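Local coordinates for protein response regulator (Xanthomonas campestris pv. campestris, PDB 3QYY) that probably makes cyclic di-GMP from GTP as a diguanylate cyclase, the chain being its GGDEF domain, crystallised with cyclic di-GMP at the active site, at residues L12-P15 against L16-A19; F60-L63 against A64-V68. One frame throughout, in Å; residues are numbered along the deposited sequence.

Contact 1. Residues L12-P15 against L16-A19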
# COMPACT_ATOMS: atom_id res chain seq x y z
N LEU B 12 15.36 10.62 -11.48
CA LEU B 12 14.03 11.15 -11.16
C LEU B 12 12.81 10.52 -11.82
O LEU B 12 11.69 10.93 -11.52
CB LEU B 12 14.01 12.66 -11.44
CG LEU B 12 14.55 13.60 -10.35
CD1 LEU B 12 15.88 13.10 -9.85
CD2 LEU B 12 14.67 15.01 -10.91
N PHE B 13 13.00 9.55 -12.70
CA PHE B 13 11.85 8.94 -13.35
C PHE B 13 11.67 7.45 -13.11
O PHE B 13 12.64 6.71 -12.98
CB PHE B 13 11.87 9.23 -14.85
CG PHE B 13 11.64 10.68 -15.20
CD1 PHE B 13 12.66 11.62 -15.03
CD2 PHE B 13 10.40 11.10 -15.66
CE1 PHE B 13 12.44 12.96 -15.32
CE2 PHE B 13 10.17 12.45 -15.96
CZ PHE B 13 11.19 13.38 -15.79
N ASP B 14 10.40 7.03 -13.06
CA ASP B 14 10.05 5.63 -12.87
C ASP B 14 10.19 4.94 -14.22
O ASP B 14 9.48 5.26 -15.17
CB ASP B 14 8.59 5.51 -12.40
CG ASP B 14 8.14 4.07 -12.31
OD1 ASP B 14 7.09 3.73 -12.90
OD2 ASP B 14 8.84 3.28 -11.64
N PRO B 15 11.12 3.97 -14.32
CA PRO B 15 11.29 3.28 -15.60
C PRO B 15 10.04 2.69 -16.24
O PRO B 15 9.79 2.91 -17.43
CB PRO B 15 12.36 2.23 -15.30
CG PRO B 15 12.30 2.06 -13.81
CD PRO B 15 12.05 3.45 -13.31
N LEU B 16 9.24 1.95 -15.47
CA LEU B 16 8.04 1.34 -16.03
C LEU B 16 7.04 2.30 -16.66
O LEU B 16 6.68 2.16 -17.84
CB LEU B 16 7.29 0.52 -14.96
CG LEU B 16 6.12 -0.31 -15.50
CD1 LEU B 16 6.67 -1.54 -16.20
CD2 LEU B 16 5.18 -0.72 -14.36
N THR B 17 6.59 3.29 -15.89
CA THR B 17 5.57 4.24 -16.35
C THR B 17 6.00 5.56 -16.98
O THR B 17 5.20 6.21 -17.65
CB THR B 17 4.60 4.58 -15.20
OG1 THR B 17 5.30 5.30 -14.18
CG2 THR B 17 4.02 3.31 -14.60
N GLU B 18 7.24 5.97 -16.75
CA GLU B 18 7.77 7.22 -17.29
C GLU B 18 7.26 8.42 -16.50
O GLU B 18 7.44 9.57 -16.90
CB GLU B 18 7.40 7.35 -18.77
CG GLU B 18 8.41 8.15 -19.58
CD GLU B 18 8.49 7.71 -21.03
OE1 GLU B 18 9.33 8.26 -21.77
OE2 GLU B 18 7.72 6.81 -21.43
N ALA B 19 6.61 8.16 -15.37
CA ALA B 19 6.16 9.24 -14.51
C ALA B 19 7.39 9.45 -13.64
O ALA B 19 8.35 8.68 -13.73
CB ALA B 19 4.99 8.78 -13.65
O HOH W 1 9.51 0.90 -12.58
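Asp14 N donates to Ala19 O at 2.7 Å and Glu18 N returns to Asp14 O at 2.8 Å, so two backbone bonds shut the chain into a compact loop. The second is paired with a side-chain bond: Thr17 N reaches Asp14 OD1 over 3.1 Å, arriving 48° out of the carboxylate plane. A carboxylate oxygen bonded to the amide three residues on, beside a main-chain bond four residues on, defines an Asx motif.

The same OD1 also receives the Thr17 hydroxyl, OG1 lying 2.7 Å from Asp14 OD1 on the lone pair turned away from OD2. Thr17 carries OG1 between its backbone N and carbonyl carbon (chi1 66°), which lets both of its donors meet one oxygen. The other carboxylate oxygen, OD2, is tied through a water to Leu16 N. Glu18 takes the positive phi (77°) that turns the chain back, and its carbonyl oxygen lies in plane at the edge of the Phe13 ring, 3.6 Å from Phe13 CD2.

This Asp-Pro-Leu-Thr sequence is the DxLT element at the start of GGDEF domains. Arg88 NH1 of strand 85-90 adds a third, charged partner, salt-bridged to the Asp14 OD1 already bonded twice by Thr17. The Leu16 side chain touches the bound cyclic di-GMP, while Thr17 and Ala19 pack on Val73 of helix 62-77 and Glu18 O accepts from Tyr77 at its end.

Contact 2. Residues F60-L63 against A64-V68. With C2E (9,9'-[(2R,3R,3aS,5S,7aR,9R,10R,10aS,12S,14aR)-3,5,10,12-tetrahydroxy-5,12-dioxidooctahydro-2H,7H-difuro[3,2-d:3',2'-j][1,3,7,9,2,8]tetraoxadiphosphacyclododecine-2,9-diyl]bis(2-amino-1,9-dihydro-6H-purin-6-one)), chain F.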
# COMPACT_ATOMS: atom_id res chain seq x y z
N PHE B 60 -5.36 -11.59 -15.46
CA PHE B 60 -4.64 -11.31 -16.70
C PHE B 60 -3.11 -11.36 -16.64
O PHE B 60 -2.45 -11.33 -17.68
CB PHE B 60 -5.08 -9.96 -17.27
CG PHE B 60 -6.55 -9.90 -17.59
CD1 PHE B 60 -7.12 -10.79 -18.50
CD2 PHE B 60 -7.37 -8.95 -16.98
CE1 PHE B 60 -8.48 -10.74 -18.80
CE2 PHE B 60 -8.74 -8.90 -17.27
CZ PHE B 60 -9.29 -9.79 -18.19
N GLY B 61 -2.54 -11.42 -15.44
CA GLY B 61 -1.09 -11.46 -15.32
C GLY B 61 -0.51 -10.09 -15.02
O GLY B 61 -1.15 -9.08 -15.27
N HIS B 62 0.72 -10.06 -14.51
CA HIS B 62 1.36 -8.79 -14.15
C HIS B 62 1.71 -7.90 -15.33
O HIS B 62 1.81 -6.68 -15.18
CB HIS B 62 2.62 -9.02 -13.31
CG HIS B 62 3.77 -9.60 -14.07
ND1 HIS B 62 3.92 -10.95 -14.29
CD2 HIS B 62 4.83 -9.01 -14.66
CE1 HIS B 62 5.02 -11.17 -14.99
NE2 HIS B 62 5.59 -10.00 -15.23
N LEU B 63 1.92 -8.49 -16.50
CA LEU B 63 2.24 -7.70 -17.68
C LEU B 63 1.01 -6.86 -18.03
O LEU B 63 1.13 -5.70 -18.44
CB LEU B 63 2.62 -8.63 -18.85
CG LEU B 63 4.07 -8.63 -19.37
CD1 LEU B 63 5.07 -8.43 -18.23
CD2 LEU B 63 4.34 -9.94 -20.11
N ALA B 64 -0.18 -7.43 -17.84
CA ALA B 64 -1.42 -6.72 -18.11
C ALA B 64 -1.59 -5.59 -17.10
O ALA B 64 -1.99 -4.48 -17.45
CB ALA B 64 -2.61 -7.67 -18.05
N GLY B 65 -1.27 -5.88 -15.84
CA GLY B 65 -1.38 -4.87 -14.80
C GLY B 65 -0.38 -3.76 -15.05
O GLY B 65 -0.67 -2.58 -14.80
N ASP B 66 0.80 -4.12 -15.54
CA ASP B 66 1.84 -3.14 -15.85
C ASP B 66 1.28 -2.18 -16.89
O ASP B 66 1.46 -0.96 -16.81
CB ASP B 66 3.09 -3.81 -16.43
CG ASP B 66 4.00 -4.41 -15.38
OD1 ASP B 66 3.71 -4.31 -14.17
OD2 ASP B 66 5.03 -4.99 -15.79
N ARG B 67 0.61 -2.74 -17.90
CA ARG B 67 0.04 -1.94 -18.97
C ARG B 67 -1.00 -0.97 -18.42
O ARG B 67 -1.14 0.14 -18.93
CB ARG B 67 -0.58 -2.86 -20.04
CG ARG B 67 -1.01 -2.15 -21.33
CD ARG B 67 0.15 -1.39 -22.01
NE ARG B 67 1.19 -2.26 -22.56
CZ ARG B 67 1.03 -3.04 -23.63
NH1 ARG B 67 -0.14 -3.09 -24.26
NH2 ARG B 67 2.04 -3.78 -24.07
N VAL B 68 -1.73 -1.37 -17.37
CA VAL B 68 -2.72 -0.49 -16.77
C VAL B 68 -2.02 0.75 -16.19
O VAL B 68 -2.47 1.87 -16.38
CB VAL B 68 -3.50 -1.18 -15.62
CG1 VAL B 68 -4.47 -0.20 -14.99
CG2 VAL B 68 -4.25 -2.39 -16.15
P1 C2E F . 0.30 -6.80 -3.99
O2P C2E F . 1.45 -7.13 -4.91
O1P C2E F . -0.34 -7.97 -3.31
O5' C2E F . 0.76 -5.81 -2.85
C5' C2E F . -0.19 -5.36 -1.87
C4' C2E F . 0.54 -4.40 -0.95
O4' C2E F . 1.74 -4.90 -0.38
C3' C2E F . 0.95 -3.12 -1.66
O3' C2E F . -0.16 -2.20 -1.75
C2' C2E F . 2.10 -2.67 -0.82
O2' C2E F . 1.59 -1.84 0.24
C1' C2E F . 2.77 -3.92 -0.27
N9 C2E F . 3.90 -4.31 -1.14
C8 C2E F . 3.96 -5.40 -1.95
N7 C2E F . 5.15 -5.46 -2.59
C5 C2E F . 5.86 -4.41 -2.19
C6 C2E F . 7.22 -3.88 -2.47
O6 C2E F . 7.98 -4.48 -3.27
N1 C2E F . 7.61 -2.74 -1.84
C2 C2E F . 6.80 -2.08 -0.97
N2 C2E F . 7.25 -0.96 -0.37
N3 C2E F . 5.54 -2.52 -0.66
C4 C2E F . 5.03 -3.66 -1.24
P11 C2E F . -0.15 -1.31 -3.10
O21 C2E F . 1.16 -0.60 -3.21
O11 C2E F . -1.32 -0.41 -2.96
O5A C2E F . -0.35 -2.25 -4.35
C5A C2E F . -1.56 -3.01 -4.45
C4A C2E F . -1.53 -3.87 -5.68
O4A C2E F . -1.27 -3.15 -6.92
C3A C2E F . -0.46 -4.96 -5.62
O3A C2E F . -0.89 -6.09 -4.83
C2A C2E F . -0.28 -5.28 -7.07
O2A C2E F . -1.23 -6.30 -7.44
C1A C2E F . -0.53 -3.99 -7.83
N91 C2E F . 0.76 -3.38 -8.27
C81 C2E F . 1.54 -2.48 -7.62
N71 C2E F . 2.63 -2.16 -8.34
C51 C2E F . 2.58 -2.86 -9.48
C61 C2E F . 3.40 -3.02 -10.71
O61 C2E F . 4.47 -2.39 -10.88
N11 C2E F . 2.97 -3.87 -11.67
C21 C2E F . 1.81 -4.59 -11.56
N21 C2E F . 1.44 -5.43 -12.56
N31 C2E F . 1.00 -4.49 -10.46
C41 C2E F . 1.34 -3.66 -9.42
O HOH W 2 -0.27 -10.46 -18.54
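Asp66 OD1 and the backbone oxygen of His62 receive the same guanine of a bound cyclic di-GMP, a helix carbonyl and a carboxylate sharing one edge of a base. The ring nitrogen N11 of the ligand donates to Asp66 OD1 at 2.6 Å, with an angle of 153°. The ligand amino group N21 donates to His62 O at 2.9 Å and has a weak bond to Asp66 OD1, so it bridges two acceptors that cannot bond each other. His62 O serves twice, since Asp66 N also donates to it at 2.8 Å. Asp66 turns CG anti to its carbonyl carbon (chi1 -81°), which swings the carboxylate back beside His62 O.

Gly65 C lies 3.5 Å from ligand N21, an approach that relies on the residue having no side chain. The motif underneath is the first turn of helix 62-77: Gly61, at the N-cap with positive phi, separates it from helix 53-60, and Gly61 O accepts from Gly65 N at 3.3 Å. Asn57 also bonds the ligand, consistent with the way GGDEF domains read the guanine of GTP.

The His62 ring runs alongside the Asp66 side chain, the planes 76° apart, with Asp66 OD2 near the plane at the ring edge, 4.2 Å from His62 CD2, a loose approach. Across the helix junction, Phe60 CB rests 3.5 Å from Ala64 CB, and a water donates to Phe60 O and accepts a weak bond from Ala64 N.

From the N terminus, the chain leaves helix 7-12 and contact 1 closes a short loop on itself before helix 22-38 begins. Strand 44-50 and helix 53-60 follow, and only then does contact 2 turn the chain into helix 62-77. The two are thus in series, neither nesting nor crossing, with centres about 16 Å apart. They still meet in space: Leu16 CD1 lies 3.8 Å from Asp66 OD2, a packing approach that sets the 16-19 segment beside the start of helix 62-77. Arg88 of strand 85-90 gives a further tie, salt-bridged to contact 1 and hydrogen-bonded to the cyclic di-GMP held by contact 2.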